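Local coordinates for chromosomal replication initiator protein DnaA (Aquifex aeolicus, PDB 1L8Q), which binds the chromosomal replication origin in its ATP-bound form and probably initiates and regulates DNA replication, using an AAA+ domain and a helix-turn-helix DNA-binding domain, at residues K229-Y241 / A260-A274. Sequence-based numbering, arbitrary orientation.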
loop_
_atom_site.group_PDB
_atom_site.type_symbol
_atom_site.label_atom_id
_atom_site.label_comp_id
_atom_site.label_asym_id
_atom_site.label_seq_id
_atom_site.Cartn_x
_atom_site.Cartn_y
_atom_site.Cartn_z
ATOM N N LYS A 229 -9.237 26.311 4.647
ATOM C CA LYS A 229 -10.591 25.846 4.870
ATOM C C LYS A 229 -10.665 24.939 6.095
ATOM O O LYS A 229 -11.583 25.055 6.895
ATOM C CB LYS A 229 -11.143 25.158 3.630
ATOM C CG LYS A 229 -11.552 26.119 2.537
ATOM C CD LYS A 229 -12.278 25.368 1.423
ATOM C CE LYS A 229 -12.681 26.293 0.296
ATOM N NZ LYS A 229 -11.786 26.112 -0.832
ATOM N N LEU A 230 -9.682 24.057 6.244
ATOM C CA LEU A 230 -9.628 23.169 7.390
ATOM C C LEU A 230 -9.566 23.976 8.682
ATOM O O LEU A 230 -10.055 23.547 9.721
ATOM C CB LEU A 230 -8.422 22.246 7.302
ATOM C CG LEU A 230 -8.559 21.115 6.305
ATOM C CD1 LEU A 230 -7.678 19.951 6.743
ATOM C CD2 LEU A 230 -10.017 20.692 6.186
HETATM N N MSE A 231 -8.955 25.144 8.616
HETATM C CA MSE A 231 -8.871 25.988 9.786
HETATM C C MSE A 231 -10.229 26.638 10.008
HETATM O O MSE A 231 -10.667 26.823 11.152
HETATM C CB MSE A 231 -7.771 27.040 9.609
HETATM C CG MSE A 231 -7.521 27.929 10.822
HETATM SE SE MSE A 231 -6.746 26.996 12.370
HETATM C CE MSE A 231 -5.944 25.420 11.420
ATOM N N GLN A 232 -10.906 26.964 8.911
ATOM C CA GLN A 232 -12.236 27.544 8.988
ATOM C C GLN A 232 -13.168 26.567 9.682
ATOM O O GLN A 232 -14.036 26.971 10.447
ATOM C CB GLN A 232 -12.768 27.875 7.597
ATOM C CG GLN A 232 -12.410 29.256 7.084
ATOM C CD GLN A 232 -13.078 29.559 5.749
ATOM O OE1 GLN A 232 -12.514 29.284 4.687
ATOM N NE2 GLN A 232 -14.285 30.109 5.800
ATOM N N ILE A 233 -12.979 25.277 9.424
ATOM C CA ILE A 233 -13.803 24.265 10.070
ATOM C C ILE A 233 -13.524 24.216 11.571
ATOM O O ILE A 233 -14.435 24.032 12.375
ATOM C CB ILE A 233 -13.615 22.896 9.408
ATOM C CG1 ILE A 233 -14.470 22.819 8.139
ATOM C CG2 ILE A 233 -14.010 21.793 10.359
ATOM C CD1 ILE A 233 -14.311 21.551 7.372
ATOM N N VAL A 234 -12.267 24.416 11.947
ATOM C CA VAL A 234 -11.912 24.450 13.349
ATOM C C VAL A 234 -12.563 25.658 14.010
ATOM O O VAL A 234 -13.170 25.532 15.072
ATOM C CB VAL A 234 -10.392 24.452 13.563
ATOM C CG1 VAL A 234 -10.060 24.697 15.037
ATOM C CG2 VAL A 234 -9.798 23.128 13.102
ATOM N N GLU A 235 -12.458 26.821 13.371
ATOM C CA GLU A 235 -13.132 28.017 13.865
ATOM C C GLU A 235 -14.611 27.705 14.059
ATOM O O GLU A 235 -15.228 28.141 15.027
ATOM C CB GLU A 235 -13.024 29.169 12.864
ATOM C CG GLU A 235 -11.663 29.826 12.757
ATOM C CD GLU A 235 -11.601 30.857 11.633
ATOM O OE1 GLU A 235 -12.541 30.905 10.796
ATOM O OE2 GLU A 235 -10.611 31.621 11.587
ATOM N N PHE A 236 -15.179 26.954 13.121
ATOM C CA PHE A 236 -16.600 26.642 13.166
ATOM C C PHE A 236 -16.966 25.808 14.381
ATOM O O PHE A 236 -17.796 26.215 15.187
ATOM C CB PHE A 236 -17.041 25.940 11.893
ATOM C CG PHE A 236 -18.473 25.560 11.895
ATOM C CD1 PHE A 236 -19.452 26.523 11.757
ATOM C CD2 PHE A 236 -18.851 24.238 12.052
ATOM C CE1 PHE A 236 -20.778 26.180 11.772
ATOM C CE2 PHE A 236 -20.174 23.887 12.063
ATOM C CZ PHE A 236 -21.144 24.862 11.928
ATOM N N VAL A 237 -16.351 24.638 14.508
ATOM C CA VAL A 237 -16.621 23.760 15.637
ATOM C C VAL A 237 -16.516 24.539 16.937
ATOM O O VAL A 237 -17.295 24.325 17.869
ATOM C CB VAL A 237 -15.670 22.563 15.656
ATOM C CG1 VAL A 237 -15.591 21.957 17.048
ATOM C CG2 VAL A 237 -16.102 21.525 14.616
ATOM N N ALA A 238 -15.570 25.470 16.979
ATOM C CA ALA A 238 -15.388 26.325 18.145
ATOM C C ALA A 238 -16.654 27.107 18.457
ATOM O O ALA A 238 -17.411 26.745 19.354
ATOM C CB ALA A 238 -14.223 27.279 17.924
ATOM N N ASN A 239 -16.878 28.177 17.702
ATOM C CA ASN A 239 -18.029 29.055 17.904
ATOM C C ASN A 239 -19.332 28.325 18.237
ATOM O O ASN A 239 -20.234 28.912 18.833
ATOM C CB ASN A 239 -18.226 29.968 16.692
ATOM C CG ASN A 239 -16.950 30.683 16.294
ATOM O OD1 ASN A 239 -16.205 31.173 17.145
ATOM N ND2 ASN A 239 -16.685 30.739 14.992
ATOM N N TYR A 240 -19.430 27.050 17.853
ATOM C CA TYR A 240 -20.620 26.260 18.161
ATOM C C TYR A 240 -20.504 25.519 19.498
ATOM O O TYR A 240 -21.471 25.431 20.251
ATOM C CB TYR A 240 -20.948 25.270 17.038
ATOM C CG TYR A 240 -22.332 24.663 17.174
ATOM C CD1 TYR A 240 -23.455 25.327 16.688
ATOM C CD2 TYR A 240 -22.517 23.442 17.816
ATOM C CE1 TYR A 240 -24.728 24.786 16.827
ATOM C CE2 TYR A 240 -23.787 22.892 17.962
ATOM C CZ TYR A 240 -24.889 23.568 17.466
ATOM O OH TYR A 240 -26.149 23.028 17.605
ATOM N N TYR A 241 -19.319 24.991 19.786
ATOM C CA TYR A 241 -19.106 24.203 20.994
ATOM C C TYR A 241 -18.727 25.033 22.205
ATOM O O TYR A 241 -18.808 24.559 23.337
ATOM C CB TYR A 241 -18.037 23.143 20.756
ATOM C CG TYR A 241 -18.580 21.863 20.195
ATOM C CD1 TYR A 241 -19.467 21.873 19.130
ATOM C CD2 TYR A 241 -18.217 20.638 20.736
ATOM C CE1 TYR A 241 -19.975 20.704 18.617
ATOM C CE2 TYR A 241 -18.716 19.460 20.227
ATOM C CZ TYR A 241 -19.596 19.499 19.165
ATOM O OH TYR A 241 -20.104 18.331 18.646
ATOM N N ALA A 260 -14.745 17.908 20.806
ATOM C CA ALA A 260 -14.878 18.895 19.750
ATOM C C ALA A 260 -13.807 18.587 18.730
ATOM O O ALA A 260 -13.941 18.892 17.544
ATOM C CB ALA A 260 -14.698 20.290 20.303
ATOM N N ARG A 261 -12.739 17.965 19.214
ATOM C CA ARG A 261 -11.619 17.577 18.383
ATOM C C ARG A 261 -12.044 16.437 17.477
ATOM O O ARG A 261 -11.616 16.354 16.331
ATOM C CB ARG A 261 -10.446 17.139 19.260
ATOM C CG ARG A 261 -9.119 17.090 18.542
ATOM C CD ARG A 261 -7.950 16.789 19.445
ATOM N NE ARG A 261 -8.128 15.521 20.143
ATOM C CZ ARG A 261 -7.772 15.309 21.402
ATOM N NH1 ARG A 261 -7.212 16.284 22.108
ATOM N NH2 ARG A 261 -7.971 14.121 21.961
ATOM N N LYS A 262 -12.895 15.562 18.001
ATOM C CA LYS A 262 -13.392 14.429 17.235
ATOM C C LYS A 262 -14.245 14.905 16.072
ATOM O O LYS A 262 -13.921 14.641 14.915
ATOM C CB LYS A 262 -14.177 13.459 18.125
ATOM C CG LYS A 262 -13.300 12.650 19.082
ATOM C CD LYS A 262 -14.083 11.536 19.765
ATOM C CE LYS A 262 -13.167 10.628 20.585
ATOM N NZ LYS A 262 -13.933 9.629 21.394
ATOM N N ILE A 263 -15.319 15.627 16.370
ATOM C CA ILE A 263 -16.196 16.117 15.313
ATOM C C ILE A 263 -15.426 16.928 14.268
ATOM O O ILE A 263 -15.627 16.754 13.069
ATOM C CB ILE A 263 -17.360 16.946 15.884
ATOM C CG1 ILE A 263 -16.853 18.279 16.419
ATOM C CG2 ILE A 263 -18.113 16.165 16.965
ATOM C CD1 ILE A 263 -17.866 19.380 16.306
ATOM N N ALA A 264 -14.543 17.809 14.727
ATOM C CA ALA A 264 -13.751 18.613 13.812
ATOM C C ALA A 264 -13.041 17.711 12.813
ATOM O O ALA A 264 -13.306 17.775 11.614
ATOM C CB ALA A 264 -12.752 19.456 14.572
HETATM N N MSE A 265 -12.143 16.868 13.304
HETATM C CA MSE A 265 -11.458 15.933 12.429
HETATM C C MSE A 265 -12.477 15.284 11.495
HETATM O O MSE A 265 -12.246 15.171 10.289
HETATM C CB MSE A 265 -10.721 14.868 13.242
HETATM C CG MSE A 265 -9.518 15.394 13.993
HETATM SE SE MSE A 265 -8.760 14.094 15.222
HETATM C CE MSE A 265 -7.290 15.149 15.888
ATOM N N TYR A 266 -13.616 14.884 12.059
ATOM C CA TYR A 266 -14.683 14.272 11.275
ATOM C C TYR A 266 -15.160 15.214 10.180
ATOM O O TYR A 266 -15.341 14.810 9.031
ATOM C CB TYR A 266 -15.858 13.868 12.174
ATOM C CG TYR A 266 -16.973 13.177 11.430
ATOM C CD1 TYR A 266 -16.951 11.799 11.229
ATOM C CD2 TYR A 266 -18.046 13.899 10.923
ATOM C CE1 TYR A 266 -17.972 11.160 10.546
ATOM C CE2 TYR A 266 -19.063 13.276 10.238
ATOM C CZ TYR A 266 -19.029 11.907 10.053
ATOM O OH TYR A 266 -20.045 11.285 9.367
ATOM N N LEU A 267 -15.353 16.474 10.537
ATOM C CA LEU A 267 -15.812 17.456 9.571
ATOM C C LEU A 267 -14.758 17.723 8.488
ATOM O O LEU A 267 -15.093 17.911 7.311
ATOM C CB LEU A 267 -16.224 18.748 10.270
ATOM C CG LEU A 267 -17.436 18.620 11.195
ATOM C CD1 LEU A 267 -18.102 19.964 11.393
ATOM C CD2 LEU A 267 -18.422 17.631 10.627
ATOM N N CYS A 268 -13.489 17.741 8.889
ATOM C CA CYS A 268 -12.400 17.938 7.942
ATOM C C CYS A 268 -12.381 16.764 7.005
ATOM O O CYS A 268 -12.217 16.923 5.795
ATOM C CB CYS A 268 -11.058 18.036 8.664
ATOM S SG CYS A 268 -10.648 19.681 9.290
ATOM N N ARG A 269 -12.564 15.576 7.562
ATOM C CA ARG A 269 -12.571 14.370 6.757
ATOM C C ARG A 269 -13.798 14.315 5.864
ATOM O O ARG A 269 -13.686 14.155 4.663
ATOM C CB ARG A 269 -12.503 13.115 7.644
ATOM C CG ARG A 269 -12.441 11.801 6.876
ATOM C CD ARG A 269 -11.280 11.687 5.895
ATOM N NE ARG A 269 -10.908 10.295 5.679
ATOM C CZ ARG A 269 -10.141 9.863 4.688
ATOM N NH1 ARG A 269 -9.649 10.719 3.797
ATOM N NH2 ARG A 269 -9.863 8.569 4.587
ATOM N N LYS A 270 -14.972 14.492 6.451
ATOM C CA LYS A 270 -16.202 14.278 5.699
ATOM C C LYS A 270 -16.666 15.466 4.853
ATOM O O LYS A 270 -17.238 15.281 3.771
ATOM C CB LYS A 270 -17.317 13.788 6.627
ATOM C CG LYS A 270 -17.014 12.438 7.285
ATOM C CD LYS A 270 -16.835 11.332 6.238
ATOM C CE LYS A 270 -17.010 9.948 6.852
ATOM N NZ LYS A 270 -17.338 8.927 5.816
ATOM N N VAL A 271 -16.417 16.677 5.337
ATOM C CA VAL A 271 -16.883 17.862 4.634
ATOM C C VAL A 271 -15.900 18.410 3.588
ATOM O O VAL A 271 -16.306 18.823 2.518
ATOM C CB VAL A 271 -17.298 18.972 5.610
ATOM C CG1 VAL A 271 -17.580 20.256 4.864
ATOM C CG2 VAL A 271 -18.519 18.539 6.412
ATOM N N CYS A 272 -14.607 18.392 3.894
ATOM C CA CYS A 272 -13.614 18.899 2.956
ATOM C C CYS A 272 -12.802 17.822 2.251
ATOM O O CYS A 272 -11.918 18.144 1.461
ATOM C CB CYS A 272 -12.672 19.883 3.634
ATOM S SG CYS A 272 -13.459 21.427 4.122
ATOM N N SER A 273 -13.098 16.554 2.529
ATOM C CA SER A 273 -12.386 15.453 1.867
ATOM C C SER A 273 -10.884 15.539 2.063
ATOM O O SER A 273 -10.128 15.330 1.128
ATOM C CB SER A 273 -12.689 15.445 0.372
ATOM O OG SER A 273 -13.999 14.960 0.134
ATOM N N ALA A 274 -10.458 15.872 3.273
ATOM C CA ALA A 274 -9.043 15.953 3.575
ATOM C C ALA A 274 -8.513 14.592 3.976
ATOM O O ALA A 274 -9.166 13.842 4.692
ATOM C CB ALA A 274 -8.797 16.954 4.669
#
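I233 and V237 fit as successive knobs into holes on helix 258-272. I233 sits among L267, C268, V271 and C272. V237, one turn on, sits among A260, I263, A264 and L267. The axes of the two segments approach to 9.5 Å and run roughly antiparallel, at 140°. The two branches of I233 divide the work. CG2 lies anti to the backbone N and meets L267 CB at 3.8 Å. The other branch is extended (chi2 177°) and brings CD1 to C272 SG. V237 packs both methyls on the I263 side chain: its CG2 lies 3.3 Å from I263 CD1, and its CG1 also packs near A260 CB. L230 spreads its two methyls near the start of 229-241. L230 CD2 meets C268 SG and C272 CB, while L230 CD1 reaches A274 CB at 3.8 Å. At the opposite end the Y241 ring meets A260 CB and I263 CD1 obliquely. I263 CG1 lies between its backbone N and carbonyl carbon (chi1 71°), and from there CD1 reaches both V237 and the ring. Replacing Y241 by alanine would probably open a gap beside A260 CB and the I263 methyls. F283 touches V234 and A264, and I323 of helix 308-323 touches I233. The contact joins the long helix 216-241 to helix 258-272 in domain IV, the helix-turn-helix domain that probably binds double-stranded DNA.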